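Local coordinates for glycerol dehydratase (Clostridium butyricum, PDB 1R9D), which probably catalyses the B12-independent dehydration of glycerol by a glycyl-radical mechanism, as in its pyruvate formate-lyase-like relatives, at residues A[497-500]-A[501-504]; A[561-565]-A[566-570]; A[617-620]-A[621-624]; A[642-645]-A[646-649]. One frame throughout, in Å; residues are numbered along the deposited sequence.

Contact 1: residues A[497-500]-A[501-504]; sequences YFVK and HMCC
The imidazole of H501 turns its edge toward the phenol face of Y497, one helical turn earlier, in a T-shaped pair. The ring centroids lie 4.7 Å apart and the planes meet at 63°. On the imidazole, CD2 and NE2 form the approaching edge: CD2 sits over the phenol face toward its rim, and NE2 comes 3.5 Å from Y497 CE1. Y497 can offer this face because its CG stands anti to the backbone N (chi1 -178°), which carries the ring along the helix toward the next turn. Polar bonds steady both rings from outside, Y497 OH to E142 and H501 ND1 to T143, so tyrosine and histidine suit a place that needs a flat surface with a polar end. K500 bends at chi2 and chi3, laying CD over one face of the imidazole, and its NZ donates to a water at 2.8 Å that also bonds H501 NE2. Lysine thus gives an aliphatic cover and a charged tip, and it packs on I194 of the second subunit. V499 CG1 lies 4.1 Å from C503 SG and 4.3 Å from M502 CE; V499 and M502, both apolar, suit the buried side facing helix 607-624. Backbone bonds such as M502 N to F498 O (3.0 Å) continue the helical ladder. The edge-to-face Y497-H501 pair is an i/i+4 aromatic contact on the long helix 484-516.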
ATOM      1  N   TYR A 497     -13.260  27.039   5.684  1.00 26.79           N
ATOM      2  CA  TYR A 497     -13.228  26.393   4.381  1.00 26.67           C
ATOM      3  C   TYR A 497     -11.817  26.117   3.875  1.00 27.03           C
ATOM      4  O   TYR A 497     -11.498  24.995   3.483  1.00 26.12           O
ATOM      5  CB  TYR A 497     -13.966  27.249   3.350  1.00 27.76           C
ATOM      6  CG  TYR A 497     -14.023  26.620   1.971  1.00 27.92           C
ATOM      7  CD1 TYR A 497     -14.933  25.604   1.690  1.00 29.77           C
ATOM      8  CD2 TYR A 497     -13.143  27.014   0.962  1.00 29.28           C
ATOM      9  CE1 TYR A 497     -14.971  24.989   0.441  1.00 29.97           C
ATOM     10  CE2 TYR A 497     -13.170  26.400  -0.298  1.00 30.09           C
ATOM     11  CZ  TYR A 497     -14.088  25.388  -0.546  1.00 30.71           C
ATOM     12  OH  TYR A 497     -14.124  24.762  -1.774  1.00 31.75           O
ATOM     13  N   PHE A 498     -10.967  27.136   3.882  1.00 25.78           N
ATOM     14  CA  PHE A 498      -9.611  26.951   3.383  1.00 26.22           C
ATOM     15  C   PHE A 498      -8.694  26.148   4.297  1.00 25.28           C
ATOM     16  O   PHE A 498      -7.815  25.438   3.811  1.00 25.21           O
ATOM     17  CB  PHE A 498      -9.005  28.309   3.029  1.00 25.77           C
ATOM     18  CG  PHE A 498      -9.635  28.937   1.819  1.00 28.05           C
ATOM     19  CD1 PHE A 498      -9.353  28.454   0.544  1.00 28.15           C
ATOM     20  CD2 PHE A 498     -10.569  29.958   1.954  1.00 28.34           C
ATOM     21  CE1 PHE A 498      -9.995  28.975  -0.584  1.00 29.53           C
ATOM     22  CE2 PHE A 498     -11.220  30.487   0.831  1.00 28.48           C
ATOM     23  CZ  PHE A 498     -10.931  29.993  -0.437  1.00 27.94           C
ATOM     24  N   VAL A 499      -8.888  26.238   5.610  1.00 23.70           N
ATOM     25  CA  VAL A 499      -8.051  25.454   6.511  1.00 24.16           C
ATOM     26  C   VAL A 499      -8.404  23.980   6.304  1.00 24.01           C
ATOM     27  O   VAL A 499      -7.533  23.118   6.321  1.00 24.01           O
ATOM     28  CB  VAL A 499      -8.267  25.837   7.993  1.00 22.14           C
ATOM     29  CG1 VAL A 499      -7.534  24.853   8.896  1.00 22.33           C
ATOM     30  CG2 VAL A 499      -7.736  27.242   8.243  1.00 24.06           C
ATOM     31  N   LYS A 500      -9.685  23.698   6.086  1.00 25.05           N
ATOM     32  CA  LYS A 500     -10.120  22.325   5.864  1.00 26.16           C
ATOM     33  C   LYS A 500      -9.395  21.715   4.662  1.00 26.29           C
ATOM     34  O   LYS A 500      -8.864  20.606   4.741  1.00 26.13           O
ATOM     35  CB  LYS A 500     -11.631  22.266   5.615  1.00 28.06           C
ATOM     36  CG  LYS A 500     -12.162  20.845   5.492  1.00 30.31           C
ATOM     37  CD  LYS A 500     -13.241  20.716   4.429  1.00 34.74           C
ATOM     38  CE  LYS A 500     -14.452  21.578   4.727  1.00 36.72           C
ATOM     39  NZ  LYS A 500     -15.504  21.403   3.680  1.00 39.02           N
ATOM     40  N   HIS A 501      -9.363  22.436   3.547  1.00 25.13           N
ATOM     41  CA  HIS A 501      -8.702  21.901   2.361  1.00 25.23           C
ATOM     42  C   HIS A 501      -7.184  21.842   2.451  1.00 24.71           C
ATOM     43  O   HIS A 501      -6.559  20.979   1.834  1.00 25.41           O
ATOM     44  CB  HIS A 501      -9.172  22.667   1.122  1.00 25.62           C
ATOM     45  CG  HIS A 501     -10.582  22.341   0.740  1.00 26.48           C
ATOM     46  ND1 HIS A 501     -10.950  21.102   0.259  1.00 27.93           N
ATOM     47  CD2 HIS A 501     -11.728  23.053   0.859  1.00 28.06           C
ATOM     48  CE1 HIS A 501     -12.262  21.064   0.102  1.00 28.67           C
ATOM     49  NE2 HIS A 501     -12.758  22.235   0.459  1.00 28.74           N
ATOM     50  N   MET A 502      -6.586  22.738   3.230  1.00 23.93           N
ATOM     51  CA  MET A 502      -5.141  22.727   3.408  1.00 23.65           C
ATOM     52  C   MET A 502      -4.765  21.463   4.182  1.00 24.78           C
ATOM     53  O   MET A 502      -3.814  20.759   3.835  1.00 23.22           O
ATOM     54  CB  MET A 502      -4.683  23.963   4.193  1.00 23.42           C
ATOM     55  CG  MET A 502      -3.242  23.883   4.695  1.00 23.18           C
ATOM     56  SD  MET A 502      -2.713  25.340   5.618  1.00 22.60           S
ATOM     57  CE  MET A 502      -3.663  25.143   7.136  1.00 22.01           C
ATOM     58  N   CYS A 503      -5.523  21.167   5.232  1.00 24.23           N
ATOM     59  CA  CYS A 503      -5.233  19.987   6.034  1.00 25.31           C
ATOM     60  C   CYS A 503      -5.510  18.694   5.273  1.00 25.15           C
ATOM     61  O   CYS A 503      -4.773  17.710   5.412  1.00 25.28           O
ATOM     62  CB  CYS A 503      -6.015  20.049   7.349  1.00 25.47           C
ATOM     63  SG  CYS A 503      -5.390  21.371   8.422  1.00 25.61           S
ATOM     64  N   CYS A 504      -6.554  18.692   4.452  1.00 26.19           N
ATOM     65  CA  CYS A 504      -6.869  17.510   3.654  1.00 26.89           C
ATOM     66  C   CYS A 504      -5.757  17.285   2.629  1.00 25.67           C
ATOM     67  O   CYS A 504      -5.332  16.151   2.411  1.00 23.25           O
ATOM     68  CB  CYS A 504      -8.216  17.678   2.942  1.00 29.99           C
ATOM     69  SG  CYS A 504      -9.634  17.691   4.074  1.00 41.15           S
TER
HETATM   70  O   HOH W   1     -15.778  21.362   0.929  1.00 53.15           O

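Contact 2: residues A[561-565]-A[566-570]; sequences VAVKK and IVFDE
K564 reaches along the helix to D569, five residues on, and closes a salt bridge there. Its chain leaves CB heading toward the following turn and stays extended as far as CE. CG passes D569 OD2 at 3.4 Å, CD and CE run on past the same oxygen, and a bend at the last torsion (chi4 -66°) turns NZ back to meet it at 2.7 Å. The ammonium uses the syn lone pair of OD2, the side facing OD1. Lysine suits the position because its methylenes span the turn before the charge is delivered. The i+5 spacing matches a wider pi-type turn, in which D569 N bonds to K564 O at 2.8 Å and E570 N to K565 O. V563 O takes two donors, V567 N from above the carbonyl plane and F568 N at 3.3 Å, where the helix changes from i+4 to i+5 bonding. V563 CG1 lies beside F568 CE1 (3.6 Å), an apolar pair. K565 NZ stands 4.3 Å from E570 OE2, beyond a salt bridge, with a long, weak ion pair to E608. Opposite charges at this exposed end of helix 553-569 would therefore offset one another, while V563 and F568 pack on F484 of helix 484-516.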
ATOM      1  N   VAL A 561      -9.086  45.687  13.593  1.00 25.71           N
ATOM      2  CA  VAL A 561      -9.405  46.836  14.433  1.00 26.80           C
ATOM      3  C   VAL A 561      -9.822  48.038  13.590  1.00 27.81           C
ATOM      4  O   VAL A 561     -10.630  48.863  14.030  1.00 28.18           O
ATOM      5  CB  VAL A 561      -8.226  47.232  15.369  1.00 26.69           C
ATOM      6  CG1 VAL A 561      -7.161  48.008  14.604  1.00 26.19           C
ATOM      7  CG2 VAL A 561      -8.766  48.057  16.547  1.00 26.75           C
ATOM      8  N   ALA A 562      -9.287  48.135  12.377  1.00 28.20           N
ATOM      9  CA  ALA A 562      -9.639  49.243  11.495  1.00 28.58           C
ATOM     10  C   ALA A 562     -11.091  49.091  11.048  1.00 29.54           C
ATOM     11  O   ALA A 562     -11.853  50.058  11.039  1.00 29.55           O
ATOM     12  CB  ALA A 562      -8.713  49.277  10.286  1.00 29.05           C
ATOM     13  N   VAL A 563     -11.474  47.871  10.684  1.00 29.14           N
ATOM     14  CA  VAL A 563     -12.839  47.602  10.248  1.00 29.49           C
ATOM     15  C   VAL A 563     -13.818  47.886  11.388  1.00 31.25           C
ATOM     16  O   VAL A 563     -14.827  48.568  11.201  1.00 32.17           O
ATOM     17  CB  VAL A 563     -12.995  46.125   9.784  1.00 28.27           C
ATOM     18  CG1 VAL A 563     -14.463  45.774   9.605  1.00 27.55           C
ATOM     19  CG2 VAL A 563     -12.255  45.919   8.477  1.00 27.05           C
ATOM     20  N   LYS A 564     -13.503  47.375  12.574  1.00 31.30           N
ATOM     21  CA  LYS A 564     -14.351  47.564  13.743  1.00 32.35           C
ATOM     22  C   LYS A 564     -14.528  49.025  14.154  1.00 33.13           C
ATOM     23  O   LYS A 564     -15.643  49.457  14.446  1.00 33.29           O
ATOM     24  CB  LYS A 564     -13.793  46.780  14.935  1.00 31.94           C
ATOM     25  CG  LYS A 564     -14.587  46.978  16.219  1.00 34.03           C
ATOM     26  CD  LYS A 564     -13.938  46.269  17.399  1.00 36.30           C
ATOM     27  CE  LYS A 564     -14.644  46.613  18.702  1.00 38.45           C
ATOM     28  NZ  LYS A 564     -14.480  48.058  19.063  1.00 40.02           N
ATOM     29  N   LYS A 565     -13.430  49.775  14.178  1.00 33.13           N
ATOM     30  CA  LYS A 565     -13.459  51.182  14.582  1.00 34.49           C
ATOM     31  C   LYS A 565     -13.945  52.170  13.531  1.00 34.29           C
ATOM     32  O   LYS A 565     -14.884  52.933  13.768  1.00 34.78           O
ATOM     33  CB  LYS A 565     -12.070  51.633  15.038  1.00 35.06           C
ATOM     34  CG  LYS A 565     -11.587  51.013  16.334  1.00 38.07           C
ATOM     35  CD  LYS A 565     -10.218  51.571  16.711  1.00 39.47           C
ATOM     36  CE  LYS A 565     -10.257  53.082  16.934  1.00 40.59           C
ATOM     37  NZ  LYS A 565     -10.945  53.457  18.206  1.00 41.10           N
ATOM     38  N   ILE A 566     -13.285  52.169  12.379  1.00 34.03           N
ATOM     39  CA  ILE A 566     -13.618  53.093  11.304  1.00 34.12           C
ATOM     40  C   ILE A 566     -14.966  52.842  10.641  1.00 34.39           C
ATOM     41  O   ILE A 566     -15.661  53.785  10.266  1.00 34.73           O
ATOM     42  CB  ILE A 566     -12.521  53.084  10.213  1.00 34.52           C
ATOM     43  CG1 ILE A 566     -11.152  53.361  10.843  1.00 34.93           C
ATOM     44  CG2 ILE A 566     -12.827  54.132   9.153  1.00 34.86           C
ATOM     45  CD1 ILE A 566     -11.067  54.678  11.590  1.00 36.26           C
ATOM     46  N   VAL A 567     -15.347  51.577  10.499  1.00 34.11           N
ATOM     47  CA  VAL A 567     -16.609  51.248   9.851  1.00 34.23           C
ATOM     48  C   VAL A 567     -17.802  51.039  10.779  1.00 35.54           C
ATOM     49  O   VAL A 567     -18.814  51.729  10.655  1.00 35.72           O
ATOM     50  CB  VAL A 567     -16.464  49.992   8.962  1.00 34.57           C
ATOM     51  CG1 VAL A 567     -17.790  49.670   8.293  1.00 34.37           C
ATOM     52  CG2 VAL A 567     -15.391  50.218   7.910  1.00 33.58           C
ATOM     53  N   PHE A 568     -17.695  50.099  11.713  1.00 35.76           N
ATOM     54  CA  PHE A 568     -18.820  49.818  12.595  1.00 36.78           C
ATOM     55  C   PHE A 568     -18.992  50.669  13.848  1.00 37.67           C
ATOM     56  O   PHE A 568     -20.120  50.917  14.263  1.00 37.80           O
ATOM     57  CB  PHE A 568     -18.825  48.334  12.980  1.00 36.60           C
ATOM     58  CG  PHE A 568     -18.975  47.411  11.803  1.00 36.85           C
ATOM     59  CD1 PHE A 568     -17.872  46.752  11.273  1.00 36.55           C
ATOM     60  CD2 PHE A 568     -20.217  47.234  11.200  1.00 36.70           C
ATOM     61  CE1 PHE A 568     -18.003  45.927  10.154  1.00 36.68           C
ATOM     62  CE2 PHE A 568     -20.358  46.414  10.083  1.00 37.28           C
ATOM     63  CZ  PHE A 568     -19.247  45.760   9.558  1.00 37.43           C
ATOM     64  N   ASP A 569     -17.903  51.119  14.460  1.00 38.73           N
ATOM     65  CA  ASP A 569     -18.034  51.924  15.670  1.00 40.31           C
ATOM     66  C   ASP A 569     -18.239  53.410  15.400  1.00 40.50           C
ATOM     67  O   ASP A 569     -19.167  54.019  15.930  1.00 41.23           O
ATOM     68  CB  ASP A 569     -16.813  51.763  16.585  1.00 41.43           C
ATOM     69  CG  ASP A 569     -16.685  50.366  17.164  1.00 43.66           C
ATOM     70  OD1 ASP A 569     -17.723  49.698  17.362  1.00 43.28           O
ATOM     71  OD2 ASP A 569     -15.540  49.949  17.443  1.00 44.72           O
ATOM     72  N   GLU A 570     -17.375  53.990  14.573  1.00 40.83           N
ATOM     73  CA  GLU A 570     -17.445  55.417  14.277  1.00 41.25           C
ATOM     74  C   GLU A 570     -18.223  55.766  13.014  1.00 41.25           C
ATOM     75  O   GLU A 570     -18.553  56.931  12.788  1.00 41.11           O
ATOM     76  CB  GLU A 570     -16.031  55.990  14.182  1.00 42.08           C
ATOM     77  CG  GLU A 570     -15.133  55.565  15.332  1.00 44.41           C
ATOM     78  CD  GLU A 570     -13.745  56.171  15.256  1.00 46.22           C
ATOM     79  OE1 GLU A 570     -13.188  56.260  14.138  1.00 47.45           O
ATOM     80  OE2 GLU A 570     -13.204  56.547  16.317  1.00 46.94           O
TER

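Contact 3: residues A[617-620]-A[621-624]; sequences ALVY and CREV
On the last two turns of helix 607-624, Y620 and V624 form an i/i+4 CH-pi pair. V624 CG2 lies over one face of the phenol ring, 3.8 Å from its centroid and 22° off the ring normal, with Y620 CZ the nearest ring atom at 3.5 Å. With chi1 at 169°, the Y620 ring swings past its own carbonyl carbon toward the following turn and presents that face. A tyrosine suits this buried place: its ring also meets F451, while OH makes a weak hydrogen bond to P548 O. Against helix 484-516, V619 packs on Y491, Y620 on M502, and E623 on E496 and V499, so valine, tyrosine and the methylenes of glutamate share the interface. The exposed R622 lays its guanidinium flat across L618, with L618 CB over its centre and NH2 3.6 Å from L618 CD1. The planar cation thus packs on leucine while its NH1 salt-bridges E615. E623 bends at chi2 and turns its carboxylate back along the helix. One water donates to both E623 OE2 (2.7 Å) and V619 O (2.8 Å), and OE1 pairs with K626, so each carboxylate oxygen has a partner. Backbone bonds C621 N to A617 O and R622 N to L618 O (2.8 Å) keep the turns in step.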
ATOM      1  N   ALA A 617      -5.726  35.578  15.122  1.00 24.81           N
ATOM      2  CA  ALA A 617      -4.827  34.434  14.996  1.00 25.02           C
ATOM      3  C   ALA A 617      -5.464  33.183  15.590  1.00 24.91           C
ATOM      4  O   ALA A 617      -5.268  32.080  15.083  1.00 22.94           O
ATOM      5  CB  ALA A 617      -3.507  34.725  15.691  1.00 25.24           C
ATOM      6  N   LEU A 618      -6.224  33.360  16.669  1.00 24.08           N
ATOM      7  CA  LEU A 618      -6.888  32.238  17.321  1.00 24.28           C
ATOM      8  C   LEU A 618      -7.923  31.570  16.436  1.00 23.86           C
ATOM      9  O   LEU A 618      -8.154  30.369  16.556  1.00 24.29           O
ATOM     10  CB  LEU A 618      -7.542  32.689  18.632  1.00 24.82           C
ATOM     11  CG  LEU A 618      -6.609  32.683  19.846  1.00 25.69           C
ATOM     12  CD1 LEU A 618      -7.263  33.415  21.028  1.00 27.36           C
ATOM     13  CD2 LEU A 618      -6.285  31.236  20.219  1.00 25.84           C
ATOM     14  N   VAL A 619      -8.563  32.335  15.556  1.00 23.56           N
ATOM     15  CA  VAL A 619      -9.556  31.756  14.660  1.00 22.93           C
ATOM     16  C   VAL A 619      -8.846  30.728  13.774  1.00 23.96           C
ATOM     17  O   VAL A 619      -9.355  29.631  13.542  1.00 24.23           O
ATOM     18  CB  VAL A 619     -10.216  32.836  13.784  1.00 22.92           C
ATOM     19  CG1 VAL A 619     -11.111  32.194  12.731  1.00 24.21           C
ATOM     20  CG2 VAL A 619     -11.041  33.774  14.676  1.00 24.24           C
ATOM     21  N   TYR A 620      -7.665  31.093  13.283  1.00 22.55           N
ATOM     22  CA  TYR A 620      -6.872  30.184  12.457  1.00 22.14           C
ATOM     23  C   TYR A 620      -6.444  28.972  13.294  1.00 22.13           C
ATOM     24  O   TYR A 620      -6.629  27.821  12.895  1.00 22.54           O
ATOM     25  CB  TYR A 620      -5.622  30.903  11.947  1.00 22.04           C
ATOM     26  CG  TYR A 620      -4.608  29.973  11.315  1.00 22.11           C
ATOM     27  CD1 TYR A 620      -4.837  29.411  10.058  1.00 22.54           C
ATOM     28  CD2 TYR A 620      -3.440  29.630  11.990  1.00 21.60           C
ATOM     29  CE1 TYR A 620      -3.926  28.529   9.486  1.00 24.17           C
ATOM     30  CE2 TYR A 620      -2.514  28.740  11.425  1.00 23.21           C
ATOM     31  CZ  TYR A 620      -2.768  28.197  10.172  1.00 22.88           C
ATOM     32  OH  TYR A 620      -1.862  27.330   9.596  1.00 23.88           O
ATOM     33  N   CYS A 621      -5.882  29.240  14.465  1.00 22.55           N
ATOM     34  CA  CYS A 621      -5.400  28.173  15.336  1.00 23.96           C
ATOM     35  C   CYS A 621      -6.480  27.165  15.742  1.00 22.94           C
ATOM     36  O   CYS A 621      -6.226  25.959  15.760  1.00 22.47           O
ATOM     37  CB  CYS A 621      -4.732  28.773  16.579  1.00 23.99           C
ATOM     38  SG  CYS A 621      -3.176  29.690  16.236  1.00 31.72           S
ATOM     39  N   ARG A 622      -7.679  27.649  16.055  1.00 23.29           N
ATOM     40  CA  ARG A 622      -8.767  26.755  16.453  1.00 23.52           C
ATOM     41  C   ARG A 622      -9.214  25.852  15.308  1.00 23.82           C
ATOM     42  O   ARG A 622      -9.638  24.718  15.539  1.00 23.30           O
ATOM     43  CB  ARG A 622      -9.968  27.551  16.969  1.00 24.45           C
ATOM     44  CG  ARG A 622      -9.694  28.361  18.226  1.00 26.79           C
ATOM     45  CD  ARG A 622     -10.935  29.141  18.633  1.00 29.27           C
ATOM     46  NE  ARG A 622     -10.674  30.094  19.708  1.00 32.33           N
ATOM     47  CZ  ARG A 622     -10.903  31.400  19.611  1.00 33.35           C
ATOM     48  NH1 ARG A 622     -11.396  31.910  18.487  1.00 32.74           N
ATOM     49  NH2 ARG A 622     -10.641  32.198  20.638  1.00 34.61           N
ATOM     50  N   GLU A 623      -9.131  26.348  14.079  1.00 23.97           N
ATOM     51  CA  GLU A 623      -9.511  25.535  12.935  1.00 24.08           C
ATOM     52  C   GLU A 623      -8.484  24.419  12.736  1.00 23.37           C
ATOM     53  O   GLU A 623      -8.849  23.260  12.563  1.00 23.59           O
ATOM     54  CB  GLU A 623      -9.597  26.377  11.654  1.00 26.20           C
ATOM     55  CG  GLU A 623     -10.765  27.360  11.589  1.00 27.84           C
ATOM     56  CD  GLU A 623     -12.115  26.711  11.840  1.00 29.19           C
ATOM     57  OE1 GLU A 623     -12.373  25.615  11.294  1.00 28.57           O
ATOM     58  OE2 GLU A 623     -12.931  27.309  12.577  1.00 31.18           O
ATOM     59  N   VAL A 624      -7.202  24.774  12.767  1.00 22.16           N
ATOM     60  CA  VAL A 624      -6.135  23.791  12.579  1.00 21.82           C
ATOM     61  C   VAL A 624      -6.236  22.635  13.581  1.00 22.73           C
ATOM     62  O   VAL A 624      -6.059  21.470  13.214  1.00 22.01           O
ATOM     63  CB  VAL A 624      -4.739  24.453  12.697  1.00 22.57           C
ATOM     64  CG1 VAL A 624      -3.644  23.391  12.635  1.00 21.50           C
ATOM     65  CG2 VAL A 624      -4.543  25.457  11.564  1.00 20.94           C
TER
HETATM   66  O   HOH W   2     -12.009  29.130  14.275  1.00 24.82           O

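Contact 4: residues A[642-645]-A[646-649]; sequences SSIN and VYFG
Apolar contacts centre on I644 and F648, one helical turn apart. I644 CD1 lies over one face of the phenyl ring toward its rim, 3.8 Å from the centroid and 20° off the ring normal, a CH-pi contact in which F648 CE2 is the nearest atom at 3.6 Å. The chain of I644 is extended (chi2 170°), which carries CD1 out across the ring while CG1 remains near F648 CG and CD2. CG1 also lies at the edge of the Y647 ring, 4.2 Å from CD2. Both I644 and F648 touch F450 of strand 449-452, so a long aliphatic chain and a flat ring suit this buried flank. The bound glycerol is near, about 8 Å from the I644 side chain, but not in contact.

Hydrogen bonds make up the second group. F648 N donates to I644 O at 2.7 Å in a nearly straight bond, and G649 N to N645 O at 3.1 Å from above the carbonyl plane. At the start of helix 644-650, a water donates to S643 O and weakly accepts from Y647 N (3.1 Å), bridging across the first turn. Small polar residues suit this buried start because they reach main-chain atoms of K331, G334 and L665, and the carboxylate of D778. S643 OG and N645 ND2 thus each have two partners, while the aliphatic-aromatic pair supplies an apolar surface for F450.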
ATOM      1  N   SER A 642       9.285  32.045   7.281  1.00 24.69           N
ATOM      2  CA  SER A 642      10.464  31.807   6.445  1.00 26.72           C
ATOM      3  C   SER A 642      10.577  33.123   5.657  1.00 27.12           C
ATOM      4  O   SER A 642      10.624  34.192   6.267  1.00 26.24           O
ATOM      5  CB  SER A 642      10.249  30.626   5.498  1.00 26.73           C
ATOM      6  OG  SER A 642      11.466  30.303   4.841  1.00 28.02           O
ATOM      7  N   SER A 643      10.608  33.074   4.326  1.00 27.22           N
ATOM      8  CA  SER A 643      10.679  34.316   3.548  1.00 27.63           C
ATOM      9  C   SER A 643       9.412  34.531   2.718  1.00 27.81           C
ATOM     10  O   SER A 643       9.359  35.429   1.876  1.00 29.06           O
ATOM     11  CB  SER A 643      11.909  34.315   2.619  1.00 28.95           C
ATOM     12  OG  SER A 643      11.859  33.277   1.645  1.00 28.04           O
ATOM     13  N   ILE A 644       8.378  33.735   2.984  1.00 26.48           N
ATOM     14  CA  ILE A 644       7.144  33.808   2.210  1.00 25.92           C
ATOM     15  C   ILE A 644       6.243  35.024   2.426  1.00 26.68           C
ATOM     16  O   ILE A 644       5.334  35.258   1.631  1.00 26.71           O
ATOM     17  CB  ILE A 644       6.296  32.518   2.394  1.00 25.95           C
ATOM     18  CG1 ILE A 644       5.405  32.299   1.166  1.00 25.62           C
ATOM     19  CG2 ILE A 644       5.417  32.631   3.640  1.00 25.12           C
ATOM     20  CD1 ILE A 644       4.714  30.940   1.137  1.00 26.05           C
ATOM     21  N   ASN A 645       6.485  35.804   3.475  1.00 26.18           N
ATOM     22  CA  ASN A 645       5.644  36.979   3.715  1.00 26.85           C
ATOM     23  C   ASN A 645       5.737  37.982   2.561  1.00 26.74           C
ATOM     24  O   ASN A 645       4.793  38.724   2.295  1.00 26.58           O
ATOM     25  CB  ASN A 645       6.010  37.652   5.045  1.00 27.12           C
ATOM     26  CG  ASN A 645       7.445  38.129   5.092  1.00 28.37           C
ATOM     27  OD1 ASN A 645       8.384  37.334   5.027  1.00 29.98           O
ATOM     28  ND2 ASN A 645       7.623  39.439   5.215  1.00 27.97           N
ATOM     29  N   VAL A 646       6.875  38.001   1.873  1.00 26.95           N
ATOM     30  CA  VAL A 646       7.051  38.902   0.738  1.00 27.57           C
ATOM     31  C   VAL A 646       6.240  38.356  -0.436  1.00 26.82           C
ATOM     32  O   VAL A 646       5.439  39.072  -1.028  1.00 27.42           O
ATOM     33  CB  VAL A 646       8.539  39.018   0.345  1.00 28.32           C
ATOM     34  CG1 VAL A 646       8.687  39.866  -0.918  1.00 28.73           C
ATOM     35  CG2 VAL A 646       9.325  39.647   1.492  1.00 29.77           C
ATOM     36  N   TYR A 647       6.434  37.079  -0.759  1.00 27.12           N
ATOM     37  CA  TYR A 647       5.698  36.451  -1.855  1.00 27.41           C
ATOM     38  C   TYR A 647       4.185  36.485  -1.627  1.00 26.55           C
ATOM     39  O   TYR A 647       3.423  36.821  -2.535  1.00 25.71           O
ATOM     40  CB  TYR A 647       6.145  34.999  -2.041  1.00 29.60           C
ATOM     41  CG  TYR A 647       5.401  34.283  -3.144  1.00 32.17           C
ATOM     42  CD1 TYR A 647       5.455  34.746  -4.458  1.00 33.88           C
ATOM     43  CD2 TYR A 647       4.647  33.140  -2.878  1.00 33.22           C
ATOM     44  CE1 TYR A 647       4.776  34.091  -5.483  1.00 35.03           C
ATOM     45  CE2 TYR A 647       3.964  32.476  -3.898  1.00 35.03           C
ATOM     46  CZ  TYR A 647       4.036  32.958  -5.196  1.00 35.40           C
ATOM     47  OH  TYR A 647       3.374  32.307  -6.213  1.00 38.38           O
ATOM     48  N   PHE A 648       3.749  36.123  -0.422  1.00 25.97           N
ATOM     49  CA  PHE A 648       2.319  36.136  -0.107  1.00 26.10           C
ATOM     50  C   PHE A 648       1.778  37.553  -0.289  1.00 25.96           C
ATOM     51  O   PHE A 648       0.669  37.747  -0.790  1.00 25.19           O
ATOM     52  CB  PHE A 648       2.072  35.677   1.340  1.00 26.72           C
ATOM     53  CG  PHE A 648       1.760  34.196   1.484  1.00 26.49           C
ATOM     54  CD1 PHE A 648       1.562  33.639   2.753  1.00 27.02           C
ATOM     55  CD2 PHE A 648       1.640  33.370   0.369  1.00 26.14           C
ATOM     56  CE1 PHE A 648       1.248  32.280   2.905  1.00 25.88           C
ATOM     57  CE2 PHE A 648       1.326  32.007   0.510  1.00 26.78           C
ATOM     58  CZ  PHE A 648       1.130  31.466   1.782  1.00 25.84           C
ATOM     59  N   GLY A 649       2.572  38.539   0.115  1.00 26.31           N
ATOM     60  CA  GLY A 649       2.154  39.925  -0.016  1.00 27.52           C
ATOM     61  C   GLY A 649       1.905  40.332  -1.460  1.00 27.72           C
ATOM     62  O   GLY A 649       0.976  41.087  -1.752  1.00 26.84           O
TER
HETATM   63  O   HOH W   3       9.237  35.736  -0.850  1.00 26.76           O

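How the contacts relate
All four contacts are helical, and contacts 1, 3 and 4 are largely buried while contact 2 is partly exposed at the periphery, its centre 38 Å from the centre of the chain. Contacts 1 and 3 touch directly: M502 CE meets Y620 OH at 3.8 Å, joining helices 484-516 and 607-624. Contact 2 leans on the same two helices from helix 553-569, though its nearest atoms stay about 11 Å from contact 3. Contact 4 packs on strand 449-452, which contact 1 also touches. Chemistry follows place: a ring pair with a water at contact 1, charge pairing at contact 2, CH-pi packing at contacts 3 and 4, with contact 3 adding salt bridges to neighbouring residues.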